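Local coordinates for protein xyloglucan-specific endo-beta-1,4-glucanase BoGH5A (Bacteroides ovatus, PDB 3ZMR) that cleaves the beta-1,4-linked glucan backbone of xyloglucan internally, with retention of anomeric configuration, releasing xyloglucan oligosaccharides, at residues Val135-Asp140 with Ile215-Gly220; Trp221-Val226 with Asn264-Asn269. All coordinates share one frame; numbering follows the deposited sequence.

Contact 1: Val135-Asp140 with Ile215-Gly220; sequences VIVGND and IHWEGG. With XYS (alpha-D-xylopyranose), chain C; XYS (alpha-D-xylopyranose), chain B; GLC (alpha-D-glucopyranose), chain L; BGC (beta-D-glucopyranose), chain D.
Trp-217 meets Val-135 and Val-137 with the far end of its indole and gives one face to a xylose of the bound glycan. With CG anti to the backbone N (chi1 173°) and beside the carbonyl carbon, the ring lies over the turn that follows it and turns its other face to the sugar. CB lies 3.7 Å from O5 of the chain C xylose, and CG and CD2 run on beneath the same oxygen. CD1 and NE1 pass C4, CE2 and CZ2 lie by C2, and CE3 comes closest, 3.1 Å from O5, with C1 just beyond. C2 sits over the ring centre, 3.4 Å above the plane. CZ3 and CH2 reach the valines: CG2 of Val-135 is 4.1 Å from CZ3, and CG2 of Val-137 is 3.9 Å from CH2, both oblique to the ring. The opposite face covers the backbone N atoms of Gly-219 and Gly-220 in a type I' turn from Trp-217 to Gly-220, where a CB on either glycine would strike the preceding carbonyl O. The turn follows strand 210-214 of the TIM barrel, at the substrate cleft of this family 5 glycosidase. Replacing Trp-217 by an alanine would probably leave the xylose without its platform and open a gap beside both valines. Branched valines suit the indole's rim, while the N of Val-137 donates to O5 of the chain B xylose at 3.0 Å, nearly straight at 171°. His-216 NE2 donates to O3 of the glucose, 2.9 Å away in its alpha form.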
loop_
_atom_site.group_PDB
_atom_site.type_symbol
_atom_site.label_atom_id
_atom_site.label_comp_id
_atom_site.label_asym_id
_atom_site.label_seq_id
_atom_site.Cartn_x
_atom_site.Cartn_y
_atom_site.Cartn_z
ATOM N N VAL A 135 -19.589 -4.209 -5.118
ATOM C CA VAL A 135 -19.901 -4.174 -6.545
ATOM C C VAL A 135 -20.589 -5.504 -6.922
ATOM O O VAL A 135 -20.243 -6.555 -6.406
ATOM C CB VAL A 135 -18.644 -3.949 -7.427
ATOM C CG1 VAL A 135 -18.154 -2.514 -7.293
ATOM C CG2 VAL A 135 -17.547 -4.977 -7.117
ATOM N N ILE A 136 -21.561 -5.413 -7.822
ATOM C CA ILE A 136 -22.119 -6.596 -8.464
ATOM C C ILE A 136 -21.278 -6.788 -9.732
ATOM O O ILE A 136 -21.153 -5.879 -10.562
ATOM C CB ILE A 136 -23.613 -6.425 -8.764
ATOM C CG1 ILE A 136 -24.412 -6.112 -7.482
ATOM C CG2 ILE A 136 -24.148 -7.634 -9.517
ATOM C CD1 ILE A 136 -24.282 -7.091 -6.351
ATOM N N VAL A 137 -20.675 -7.963 -9.846
ATOM C CA VAL A 137 -19.752 -8.256 -10.940
ATOM C C VAL A 137 -20.361 -9.290 -11.878
ATOM O O VAL A 137 -20.659 -10.410 -11.480
ATOM C CB VAL A 137 -18.392 -8.787 -10.436
ATOM C CG1 VAL A 137 -17.418 -8.931 -11.597
ATOM C CG2 VAL A 137 -17.807 -7.862 -9.397
ATOM N N GLY A 138 -20.486 -8.913 -13.131
ATOM C CA GLY A 138 -21.033 -9.801 -14.150
ATOM C C GLY A 138 -19.966 -10.694 -14.778
ATOM O O GLY A 138 -18.767 -10.439 -14.636
ATOM N N ASN A 139 -20.389 -11.722 -15.493
ATOM C CA ASN A 139 -19.483 -12.744 -16.060
ATOM C C ASN A 139 -18.538 -12.229 -17.148
ATOM O O ASN A 139 -17.573 -12.890 -17.511
ATOM C CB ASN A 139 -20.262 -13.983 -16.546
ATOM C CG ASN A 139 -21.094 -13.746 -17.817
ATOM O OD1 ASN A 139 -21.309 -12.616 -18.271
ATOM N ND2 ASN A 139 -21.588 -14.848 -18.389
ATOM N N ASP A 140 -18.861 -11.052 -17.663
ATOM C CA ASP A 140 -18.055 -10.326 -18.649
ATOM C C ASP A 140 -17.243 -9.190 -17.986
ATOM O O ASP A 140 -16.606 -8.401 -18.685
ATOM C CB ASP A 140 -18.976 -9.739 -19.728
ATOM C CG ASP A 140 -20.035 -8.789 -19.162
ATOM O OD1 ASP A 140 -20.122 -8.616 -17.912
ATOM O OD2 ASP A 140 -20.796 -8.220 -19.976
ATOM N N ILE A 215 -8.794 2.943 -3.495
ATOM C CA ILE A 215 -9.526 2.299 -4.607
ATOM C C ILE A 215 -9.332 0.792 -4.374
ATOM O O ILE A 215 -8.218 0.295 -4.351
ATOM C CB ILE A 215 -9.022 2.711 -6.002
ATOM C CG1 ILE A 215 -9.145 4.218 -6.229
ATOM C CG2 ILE A 215 -9.842 1.945 -7.047
ATOM C CD1 ILE A 215 -8.530 4.655 -7.537
ATOM N N HIS A 216 -10.429 0.060 -4.191
ATOM C CA HIS A 216 -10.359 -1.318 -3.735
ATOM C C HIS A 216 -10.370 -2.247 -4.957
ATOM O O HIS A 216 -10.148 -1.803 -6.091
ATOM C CB HIS A 216 -11.528 -1.604 -2.781
ATOM C CG HIS A 216 -11.267 -2.672 -1.759
ATOM N ND1 HIS A 216 -10.400 -2.482 -0.718
ATOM C CD2 HIS A 216 -11.788 -3.923 -1.600
ATOM C CE1 HIS A 216 -10.397 -3.558 0.058
ATOM N NE2 HIS A 216 -11.251 -4.447 -0.449
ATOM N N TRP A 217 -10.661 -3.520 -4.736
ATOM C CA TRP A 217 -10.631 -4.554 -5.776
ATOM C C TRP A 217 -11.531 -4.222 -6.976
ATOM O O TRP A 217 -11.105 -4.265 -8.119
ATOM C CB TRP A 217 -11.094 -5.870 -5.139
ATOM C CG TRP A 217 -11.288 -7.007 -6.104
ATOM C CD1 TRP A 217 -10.322 -7.713 -6.801
ATOM C CD2 TRP A 217 -12.554 -7.570 -6.500
ATOM N NE1 TRP A 217 -10.919 -8.671 -7.604
ATOM C CE2 TRP A 217 -12.275 -8.620 -7.413
ATOM C CE3 TRP A 217 -13.886 -7.327 -6.127
ATOM C CZ2 TRP A 217 -13.275 -9.409 -7.954
ATOM C CZ3 TRP A 217 -14.881 -8.116 -6.690
ATOM C CH2 TRP A 217 -14.574 -9.122 -7.580
ATOM N N GLU A 218 -12.787 -3.917 -6.683
ATOM C CA GLU A 218 -13.809 -3.528 -7.680
ATOM C C GLU A 218 -13.727 -4.284 -9.026
ATOM O O GLU A 218 -13.693 -3.704 -10.112
ATOM C CB GLU A 218 -13.899 -2.025 -7.867
ATOM C CG GLU A 218 -12.659 -1.336 -8.382
ATOM C CD GLU A 218 -12.921 0.093 -8.834
ATOM O OE1 GLU A 218 -13.940 0.680 -8.411
ATOM O OE2 GLU A 218 -12.083 0.623 -9.604
ATOM N N GLY A 219 -13.721 -5.612 -8.923
ATOM C CA GLY A 219 -13.736 -6.499 -10.079
ATOM C C GLY A 219 -12.394 -6.982 -10.576
ATOM O O GLY A 219 -12.331 -7.907 -11.403
ATOM N N GLY A 220 -11.316 -6.362 -10.089
ATOM C CA GLY A 220 -9.960 -6.867 -10.345
ATOM C C GLY A 220 -9.264 -6.275 -11.567
ATOM O O GLY A 220 -8.248 -6.822 -12.023
HETATM C C1 XYS C . -13.766 -9.723 -3.657
HETATM C C2 XYS C . -13.135 -10.763 -4.619
HETATM C C3 XYS C . -11.810 -11.201 -4.005
HETATM C C4 XYS C . -10.911 -10.014 -3.683
HETATM C C5 XYS C . -11.624 -8.927 -2.854
HETATM O O2 XYS C . -13.950 -11.950 -4.867
HETATM O O3 XYS C . -11.078 -12.076 -4.869
HETATM O O4 XYS C . -9.798 -10.497 -2.950
HETATM O O5 XYS C . -12.878 -8.613 -3.443
HETATM C C1 XYS B . -21.658 -11.211 -7.586
HETATM C C2 XYS B . -20.627 -12.294 -7.900
HETATM C C3 XYS B . -19.479 -12.237 -6.890
HETATM C C4 XYS B . -18.912 -10.813 -6.842
HETATM C C5 XYS B . -20.037 -9.785 -6.597
HETATM O O2 XYS B . -21.240 -13.589 -7.890
HETATM O O3 XYS B . -18.469 -13.182 -7.280
HETATM O O4 XYS B . -17.873 -10.693 -5.843
HETATM O O5 XYS B . -21.052 -9.919 -7.600
HETATM C C1 GLC L . -8.777 -8.858 1.690
HETATM C C2 GLC L . -9.639 -8.001 0.770
HETATM C C3 GLC L . -11.090 -7.932 1.250
HETATM C C4 GLC L . -11.576 -9.374 1.429
HETATM C C5 GLC L . -10.569 -10.190 2.254
HETATM C C6 GLC L . -10.989 -11.636 2.500
HETATM O O2 GLC L . -9.047 -6.735 0.653
HETATM O O3 GLC L . -11.912 -7.142 0.362
HETATM O O4 GLC L . -12.797 -9.284 2.111
HETATM O O5 GLC L . -9.297 -10.160 1.648
HETATM O O6 GLC L . -11.713 -11.652 3.715
HETATM C C2 BGC D . -9.489 -7.977 0.617
HETATM C C3 BGC D . -10.908 -7.978 1.210
HETATM C C4 BGC D . -11.404 -9.385 1.528
HETATM C C5 BGC D . -10.304 -9.994 2.409
HETATM C C6 BGC D . -10.696 -11.383 2.883
HETATM C C1 BGC D . -8.442 -8.848 1.326
HETATM O O2 BGC D . -9.009 -6.634 0.572
HETATM O O3 BGC D . -11.799 -7.348 0.265
HETATM O O4 BGC D . -12.724 -9.325 2.140
HETATM O O5 BGC D . -9.054 -10.085 1.697
HETATM O O6 BGC D . -11.147 -12.111 1.728
#

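Contact 2: Trp221-Val226 with Asn264-Asn269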
loop_
_atom_site.group_PDB
_atom_site.type_symbol
_atom_site.label_atom_id
_atom_site.label_comp_id
_atom_site.label_asym_id
_atom_site.label_seq_id
_atom_site.Cartn_x
_atom_site.Cartn_y
_atom_site.Cartn_z
ATOM N N TRP A 221 -9.754 -5.155 -12.104
ATOM C CA TRP A 221 -9.125 -4.583 -13.310
ATOM C C TRP A 221 -7.644 -4.269 -13.166
ATOM O O TRP A 221 -6.929 -4.279 -14.159
ATOM C CB TRP A 221 -9.835 -3.312 -13.745
ATOM C CG TRP A 221 -9.773 -2.167 -12.783
ATOM C CD1 TRP A 221 -10.674 -1.862 -11.787
ATOM C CD2 TRP A 221 -8.731 -1.172 -12.695
ATOM N NE1 TRP A 221 -10.265 -0.741 -11.096
ATOM C CE2 TRP A 221 -9.088 -0.282 -11.647
ATOM C CE3 TRP A 221 -7.572 -0.913 -13.428
ATOM C CZ2 TRP A 221 -8.272 0.810 -11.276
ATOM C CZ3 TRP A 221 -6.788 0.195 -13.076
ATOM C CH2 TRP A 221 -7.162 1.053 -12.041
ATOM N N LEU A 222 -7.185 -3.989 -11.932
ATOM C CA LEU A 222 -5.780 -3.603 -11.721
ATOM C C LEU A 222 -4.857 -4.831 -11.657
ATOM O O LEU A 222 -3.637 -4.707 -11.665
ATOM C CB LEU A 222 -5.621 -2.737 -10.463
ATOM C CG LEU A 222 -4.288 -2.023 -10.266
ATOM C CD1 LEU A 222 -3.865 -1.165 -11.443
ATOM C CD2 LEU A 222 -4.339 -1.216 -8.976
ATOM N N ASN A 223 -5.449 -6.024 -11.609
ATOM C CA ASN A 223 -4.698 -7.251 -11.372
ATOM C C ASN A 223 -4.052 -7.838 -12.615
ATOM O O ASN A 223 -4.217 -9.026 -12.938
ATOM C CB ASN A 223 -5.576 -8.287 -10.667
ATOM C CG ASN A 223 -5.904 -7.894 -9.240
ATOM O OD1 ASN A 223 -5.212 -7.076 -8.621
ATOM N ND2 ASN A 223 -6.988 -8.457 -8.704
ATOM N N HIS A 224 -3.308 -6.981 -13.306
ATOM C CA HIS A 224 -2.531 -7.360 -14.483
ATOM C C HIS A 224 -1.194 -6.650 -14.494
ATOM O O HIS A 224 -0.926 -5.804 -15.368
ATOM C CB HIS A 224 -3.307 -7.093 -15.763
ATOM C CG HIS A 224 -4.659 -7.714 -15.752
ATOM N ND1 HIS A 224 -4.848 -9.049 -16.031
ATOM C CD2 HIS A 224 -5.870 -7.221 -15.396
ATOM C CE1 HIS A 224 -6.133 -9.344 -15.888
ATOM N NE2 HIS A 224 -6.773 -8.251 -15.501
ATOM N N PRO A 225 -0.320 -7.013 -13.548
ATOM C CA PRO A 225 0.941 -6.273 -13.362
ATOM C C PRO A 225 2.009 -6.792 -14.329
ATOM O O PRO A 225 2.960 -7.437 -13.930
ATOM C CB PRO A 225 1.302 -6.575 -11.904
ATOM C CG PRO A 225 0.758 -7.946 -11.683
ATOM C CD PRO A 225 -0.522 -8.003 -12.484
ATOM N N VAL A 226 1.782 -6.517 -15.608
ATOM C CA VAL A 226 2.647 -6.959 -16.700
ATOM C C VAL A 226 2.822 -5.794 -17.668
ATOM O O VAL A 226 1.955 -4.919 -17.786
ATOM C CB VAL A 226 2.085 -8.201 -17.438
ATOM C CG1 VAL A 226 2.000 -9.411 -16.500
ATOM C CG2 VAL A 226 0.737 -7.927 -18.065
ATOM N N ASN A 264 -2.507 -8.359 -7.684
ATOM C CA ASN A 264 -2.186 -9.752 -7.985
ATOM C C ASN A 264 -2.152 -9.890 -9.503
ATOM O O ASN A 264 -2.671 -9.052 -10.196
ATOM C CB ASN A 264 -3.352 -10.650 -7.438
ATOM C CG ASN A 264 -3.133 -12.121 -7.617
ATOM O OD1 ASN A 264 -3.942 -12.799 -8.266
ATOM N ND2 ASN A 264 -2.077 -12.642 -7.026
ATOM N N ASN A 265 -1.524 -10.951 -10.016
ATOM C CA ASN A 265 -1.715 -11.310 -11.411
ATOM C C ASN A 265 -2.855 -12.334 -11.587
ATOM O O ASN A 265 -2.653 -13.531 -11.430
ATOM C CB ASN A 265 -0.427 -11.824 -12.035
ATOM C CG ASN A 265 -0.569 -12.018 -13.519
ATOM O OD1 ASN A 265 -1.668 -11.803 -14.077
ATOM N ND2 ASN A 265 0.515 -12.412 -14.175
ATOM N N ASP A 266 -4.036 -11.847 -11.934
ATOM C CA ASP A 266 -5.233 -12.684 -12.031
ATOM C C ASP A 266 -5.206 -13.706 -13.160
ATOM O O ASP A 266 -6.022 -14.621 -13.162
ATOM C CB ASP A 266 -6.492 -11.794 -12.117
ATOM C CG ASP A 266 -6.998 -11.324 -10.711
ATOM O OD1 ASP A 266 -6.421 -11.740 -9.662
ATOM O OD2 ASP A 266 -7.983 -10.551 -10.659
ATOM N N ASP A 267 -4.294 -13.520 -14.114
ATOM C CA ASP A 267 -4.119 -14.429 -15.259
ATOM C C ASP A 267 -3.139 -15.565 -14.952
ATOM O O ASP A 267 -3.007 -16.483 -15.759
ATOM C CB ASP A 267 -3.611 -13.660 -16.502
ATOM C CG ASP A 267 -4.683 -12.798 -17.174
ATOM O OD1 ASP A 267 -5.862 -12.789 -16.757
ATOM O OD2 ASP A 267 -4.334 -12.121 -18.164
ATOM N N ALA A 268 -2.435 -15.527 -13.813
ATOM C CA ALA A 268 -1.340 -16.508 -13.594
ATOM C C ALA A 268 -1.676 -17.662 -12.656
ATOM O O ALA A 268 -0.819 -18.497 -12.364
ATOM C CB ALA A 268 -0.057 -15.809 -13.168
ATOM N N ASN A 269 -2.916 -17.725 -12.182
ATOM C CA ASN A 269 -3.389 -18.908 -11.441
ATOM C C ASN A 269 -2.538 -19.270 -10.196
ATOM O O ASN A 269 -2.243 -20.430 -9.978
ATOM C CB ASN A 269 -3.481 -20.117 -12.401
ATOM C CG ASN A 269 -4.405 -21.216 -11.888
ATOM O OD1 ASN A 269 -4.034 -22.390 -11.882
ATOM N ND2 ASN A 269 -5.614 -20.844 -11.465
HETATM O O HOH W 1 -2.273 -10.227 -16.291
#
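Asn-223 makes all three direct hydrogen bonds between 221-226 and 264-269, and asparagine suits this place because its amide can accept and donate at once. CG stands anti to the carbonyl carbon (chi1 -69°), which turns the amide toward 264-266. OD1 accepts from the backbone N of Asn-264 at 3.1 Å, the donor standing well above the carbonyl plane. ND2 donates an N-H to OD2 of Asp-266, a short carboxylate fit to accept it, at 3.0 Å; OD2 lies nearly in the amide plane, but the carboxylate is turned 76° from that plane, and the oxygen is met from above its own. The third bond is between backbones, Asp-266 N to Asn-223 O, 3.0 Å and close to straight. Asn-223 also centres an inverse gamma turn, and opposite it a type I turn runs from Asn-265 to Ala-268. These turns lie in loops following the neighbouring TIM-barrel strands 210-214 and 255-258. Asn-265 adds an Asx turn, OD1 accepting from the N of Asp-267, and the same OD1 accepts a hydrogen bond from a water 2.8 Å from His-224 ND1, bridging the loops. The imidazole meets the Asp-267 carboxylate at its edge, CE1 to OD1 3.6 Å. Van der Waals contact comes from the compact apolar ring of Pro-225, CD 3.8 Å from CB of Asn-265, and, more loosely, from CG1 of Val-226 beside ND2 of that asparagine.

In the fold
Contacts 1 and 2 follow one another along the loop after strand 210-214: its first half, 215-220, meets 135-140 at the sugar, and its second half, 221-226, meets the loop after the next barrel strand. Their centres are about 14 Å apart, yet they touch, Trp-217 CD1 lying 3.9 Å from Asn-223 ND2. A hydrogen bond from Trp-221 NE1 to Glu-218 OE2 also ties the two halves together. The probable proton donor Glu-262 sits near both, its side chain about 7 Å from that of Trp-217 and about 6 Å from that of Asn-264. Contact 1 thus lines the glycan cleft directly, whereas in contact 2 the Asn-223 side chain is about 7 Å from a bound xylose.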